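Long-range contact in beta-glycosidase (Bacteroides caccae, PDB 6T2R), which probably cleaves mucin O-glycans from within the chain as an endo-acting beta-galactosidase of glycoside hydrolase family 16: residues A[96-101]-A[227-232]. Numbering follows the deposited sequence.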
ATOM      1  N   GLY A  96      -4.307   6.012   8.833  1.00 26.74           N
ATOM      2  CA  GLY A  96      -4.255   4.876   7.904  1.00 26.28           C
ATOM      3  C   GLY A  96      -5.594   4.168   7.838  1.00 27.31           C
ATOM      4  O   GLY A  96      -6.324   4.177   8.851  1.00 25.18           O
ATOM      5  N   LEU A  97      -5.931   3.662   6.649  1.00 26.13           N
ATOM      6  CA  LEU A  97      -7.111   2.816   6.409  1.00 25.72           C
ATOM      7  C   LEU A  97      -6.654   1.459   5.862  1.00 26.05           C
ATOM      8  O   LEU A  97      -5.661   1.424   5.091  1.00 23.33           O
ATOM      9  CB  LEU A  97      -8.034   3.488   5.404  1.00 28.06           C
ATOM     10  CG  LEU A  97      -8.695   4.808   5.813  1.00 31.22           C
ATOM     11  CD1 LEU A  97      -9.653   5.229   4.706  1.00 32.00           C
ATOM     12  CD2 LEU A  97      -9.464   4.712   7.124  1.00 31.88           C
ATOM     13  N   TRP A  98      -7.388   0.395   6.203  1.00 24.06           N
ATOM     14  CA  TRP A  98      -7.179  -0.950   5.615  1.00 26.64           C
ATOM     15  C   TRP A  98      -8.510  -1.645   5.348  1.00 26.51           C
ATOM     16  O   TRP A  98      -9.568  -1.220   5.862  1.00 25.56           O
ATOM     17  CB  TRP A  98      -6.215  -1.789   6.454  1.00 26.05           C
ATOM     18  CG  TRP A  98      -6.651  -2.165   7.839  1.00 27.47           C
ATOM     19  CD1 TRP A  98      -7.911  -2.202   8.368  1.00 28.26           C
ATOM     20  CD2 TRP A  98      -5.777  -2.673   8.858  1.00 27.93           C
ATOM     21  NE1 TRP A  98      -7.869  -2.657   9.654  1.00 29.10           N
ATOM     22  CE2 TRP A  98      -6.574  -2.947   9.986  1.00 26.98           C
ATOM     23  CE3 TRP A  98      -4.400  -2.915   8.912  1.00 26.62           C
ATOM     24  CZ2 TRP A  98      -6.043  -3.466  11.158  1.00 27.44           C
ATOM     25  CZ3 TRP A  98      -3.868  -3.404  10.083  1.00 27.85           C
ATOM     26  CH2 TRP A  98      -4.683  -3.687  11.185  1.00 28.85           C
ATOM     27  N   THR A  99      -8.477  -2.596   4.442  1.00 25.80           N
ATOM     28  CA  THR A  99      -9.684  -3.335   4.016  1.00 27.06           C
ATOM     29  C   THR A  99      -9.730  -4.668   4.758  1.00 26.03           C
ATOM     30  O   THR A  99     -10.546  -5.509   4.348  1.00 25.91           O
ATOM     31  CB  THR A  99      -9.729  -3.640   2.515  1.00 27.37           C
ATOM     32  OG1 THR A  99      -8.696  -4.552   2.122  1.00 26.90           O
ATOM     33  CG2 THR A  99      -9.683  -2.388   1.683  1.00 28.49           C
ATOM     34  N   LYS A 100      -8.866  -4.845   5.759  1.00 24.50           N
ATOM     35  CA  LYS A 100      -8.825  -6.084   6.548  1.00 27.67           C
ATOM     36  C   LYS A 100     -10.245  -6.429   7.007  1.00 27.65           C
ATOM     37  O   LYS A 100     -10.918  -5.561   7.534  1.00 26.07           O
ATOM     38  CB  LYS A 100      -7.921  -5.963   7.773  1.00 31.55           C
ATOM     39  CG  LYS A 100      -7.830  -7.254   8.591  1.00 33.60           C
ATOM     40  CD  LYS A 100      -7.134  -7.094   9.924  1.00 39.00           C
ATOM     41  CE  LYS A 100      -5.679  -6.759   9.748  1.00 40.06           C
ATOM     42  NZ  LYS A 100      -4.919  -7.018  10.985  1.00 44.02           N
ATOM     43  N   ASP A 101     -10.636  -7.684   6.828  1.00 26.21           N
ATOM     44  CA  ASP A 101     -11.907  -8.268   7.311  1.00 31.16           C
ATOM     45  C   ASP A 101     -13.074  -7.666   6.532  1.00 30.68           C
ATOM     46  O   ASP A 101     -14.175  -8.057   6.862  1.00 30.65           O
ATOM     47  CB  ASP A 101     -12.078  -8.093   8.825  1.00 35.44           C
ATOM     48  CG  ASP A 101     -11.017  -8.829   9.660  1.00 42.14           C
ATOM     49  OD1 ASP A 101     -10.746  -9.998   9.351  1.00 44.95           O
ATOM     50  OD2 ASP A 101     -10.417  -8.218  10.584  1.00 49.44           O
ATOM     51  N   PRO A 227      -5.580 -14.263  -1.600  1.00 25.44           N
ATOM     52  CA  PRO A 227      -6.355 -13.051  -1.390  1.00 24.72           C
ATOM     53  C   PRO A 227      -5.581 -12.052  -0.521  1.00 23.86           C
ATOM     54  O   PRO A 227      -4.973 -12.456   0.464  1.00 20.97           O
ATOM     55  CB  PRO A 227      -7.587 -13.554  -0.641  1.00 26.32           C
ATOM     56  CG  PRO A 227      -7.700 -14.999  -1.049  1.00 25.37           C
ATOM     57  CD  PRO A 227      -6.271 -15.476  -1.124  1.00 25.39           C
ATOM     58  N   GLN A 228      -5.688 -10.770  -0.874  1.00 23.87           N
ATOM     59  CA  GLN A 228      -4.951  -9.654  -0.244  1.00 24.69           C
ATOM     60  C   GLN A 228      -5.955  -8.720   0.429  1.00 25.01           C
ATOM     61  O   GLN A 228      -7.108  -8.627  -0.064  1.00 24.72           O
ATOM     62  CB  GLN A 228      -4.141  -8.938  -1.337  1.00 23.66           C
ATOM     63  CG  GLN A 228      -3.226  -9.883  -2.125  1.00 21.98           C
ATOM     64  CD  GLN A 228      -1.965 -10.209  -1.361  1.00 23.08           C
ATOM     65  OE1 GLN A 228      -1.392  -9.335  -0.713  1.00 24.30           O
ATOM     66  NE2 GLN A 228      -1.547 -11.480  -1.395  1.00 23.50           N
ATOM     67  N   TYR A 229      -5.530  -8.024   1.485  1.00 23.83           N
ATOM     68  CA  TYR A 229      -6.172  -6.753   1.904  1.00 23.88           C
ATOM     69  C   TYR A 229      -5.192  -5.604   1.650  1.00 24.98           C
ATOM     70  O   TYR A 229      -3.948  -5.821   1.624  1.00 24.76           O
ATOM     71  CB  TYR A 229      -6.700  -6.842   3.332  1.00 25.62           C
ATOM     72  CG  TYR A 229      -5.713  -6.727   4.472  1.00 25.92           C
ATOM     73  CD1 TYR A 229      -5.490  -5.511   5.087  1.00 26.36           C
ATOM     74  CD2 TYR A 229      -5.078  -7.843   5.000  1.00 27.34           C
ATOM     75  CE1 TYR A 229      -4.635  -5.391   6.173  1.00 27.61           C
ATOM     76  CE2 TYR A 229      -4.221  -7.741   6.084  1.00 26.26           C
ATOM     77  CZ  TYR A 229      -4.020  -6.516   6.686  1.00 26.08           C
ATOM     78  OH  TYR A 229      -3.215  -6.391   7.771  1.00 22.58           O
ATOM     79  N   LEU A 230      -5.756  -4.408   1.469  1.00 24.06           N
ATOM     80  CA  LEU A 230      -5.043  -3.188   1.028  1.00 24.02           C
ATOM     81  C   LEU A 230      -4.930  -2.247   2.217  1.00 23.61           C
ATOM     82  O   LEU A 230      -5.909  -2.126   2.957  1.00 23.67           O
ATOM     83  CB  LEU A 230      -5.874  -2.525  -0.066  1.00 24.11           C
ATOM     84  CG  LEU A 230      -5.317  -1.206  -0.570  1.00 23.98           C
ATOM     85  CD1 LEU A 230      -3.877  -1.337  -1.074  1.00 24.57           C
ATOM     86  CD2 LEU A 230      -6.216  -0.671  -1.670  1.00 27.90           C
ATOM     87  N   LEU A 231      -3.745  -1.716   2.421  1.00 24.03           N
ATOM     88  CA  LEU A 231      -3.396  -0.711   3.448  1.00 24.67           C
ATOM     89  C   LEU A 231      -2.929   0.534   2.692  1.00 24.59           C
ATOM     90  O   LEU A 231      -2.079   0.400   1.741  1.00 27.46           O
ATOM     91  CB  LEU A 231      -2.262  -1.233   4.350  1.00 24.92           C
ATOM     92  CG  LEU A 231      -2.514  -2.559   5.082  1.00 27.22           C
ATOM     93  CD1 LEU A 231      -2.124  -3.760   4.206  1.00 27.87           C
ATOM     94  CD2 LEU A 231      -1.719  -2.619   6.374  1.00 27.25           C
ATOM     95  N   ILE A 232      -3.400   1.681   3.143  1.00 22.90           N
ATOM     96  CA  ILE A 232      -2.986   3.038   2.689  1.00 24.12           C
ATOM     97  C   ILE A 232      -2.793   3.868   3.952  1.00 24.49           C
ATOM     98  O   ILE A 232      -3.775   3.975   4.721  1.00 26.60           O
ATOM     99  CB  ILE A 232      -4.021   3.694   1.758  1.00 24.41           C
ATOM    100  CG1 ILE A 232      -4.339   2.801   0.558  1.00 24.34           C
ATOM    101  CG2 ILE A 232      -3.483   5.058   1.340  1.00 27.20           C
ATOM    102  CD1 ILE A 232      -5.483   3.258  -0.311  1.00 25.63           C
TER
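Two neighbouring antiparallel strands of the family 16 beta-sandwich pair here, 96-98 against 228-232, and the first peels away into a turn just where a threonine side chain takes over from the backbone. Leu97 and Ile232 form the hydrogen-bonded pair: Leu97 N donates to Ile232 O at 2.9 Å, and Ile232 N returns a nearly straight bond to Leu97 O. Trp98 and Leu231 make the non-hydrogen-bonded pair that follows. Beyond it Thr99 N still reaches Leu230 O, but the answering bond from Leu230 N goes to Thr99 OG1 (3.0 Å, 169° at the hydrogen) instead of a carbonyl. With chi1 at 66°, OG1 sits between its own backbone N and carbonyl carbon, where it accepts the N-H of Leu230; the same hydroxyl also bonds Arg103 O, so it ties strand and turn together.

On the face carrying Trp98 and Leu231, Tyr229 points its ring edge at the indole in an offset edge-to-face pair, planes at 87° and CE3 of Trp98 3.7 Å from CE1 of Tyr229. Leu231 CD2 meets the indole at its edge, in the ring plane. Lys100 runs alongside the tyrosine: its CB lies over the phenol face in a CH-pi contact, 3.8 Å from the centroid, and the chain, bent at its third side-chain torsion, brings CE to 3.2 Å from Tyr229 OH.

Strand 125-130 flanks 228-232 on its other side, with Tyr229 touching Leu129, while Leu97 packs on Leu75 and Ile232 on Leu77, both of strand 74-81, and Ile232 also on Val255 and Val258 of strand 251-263.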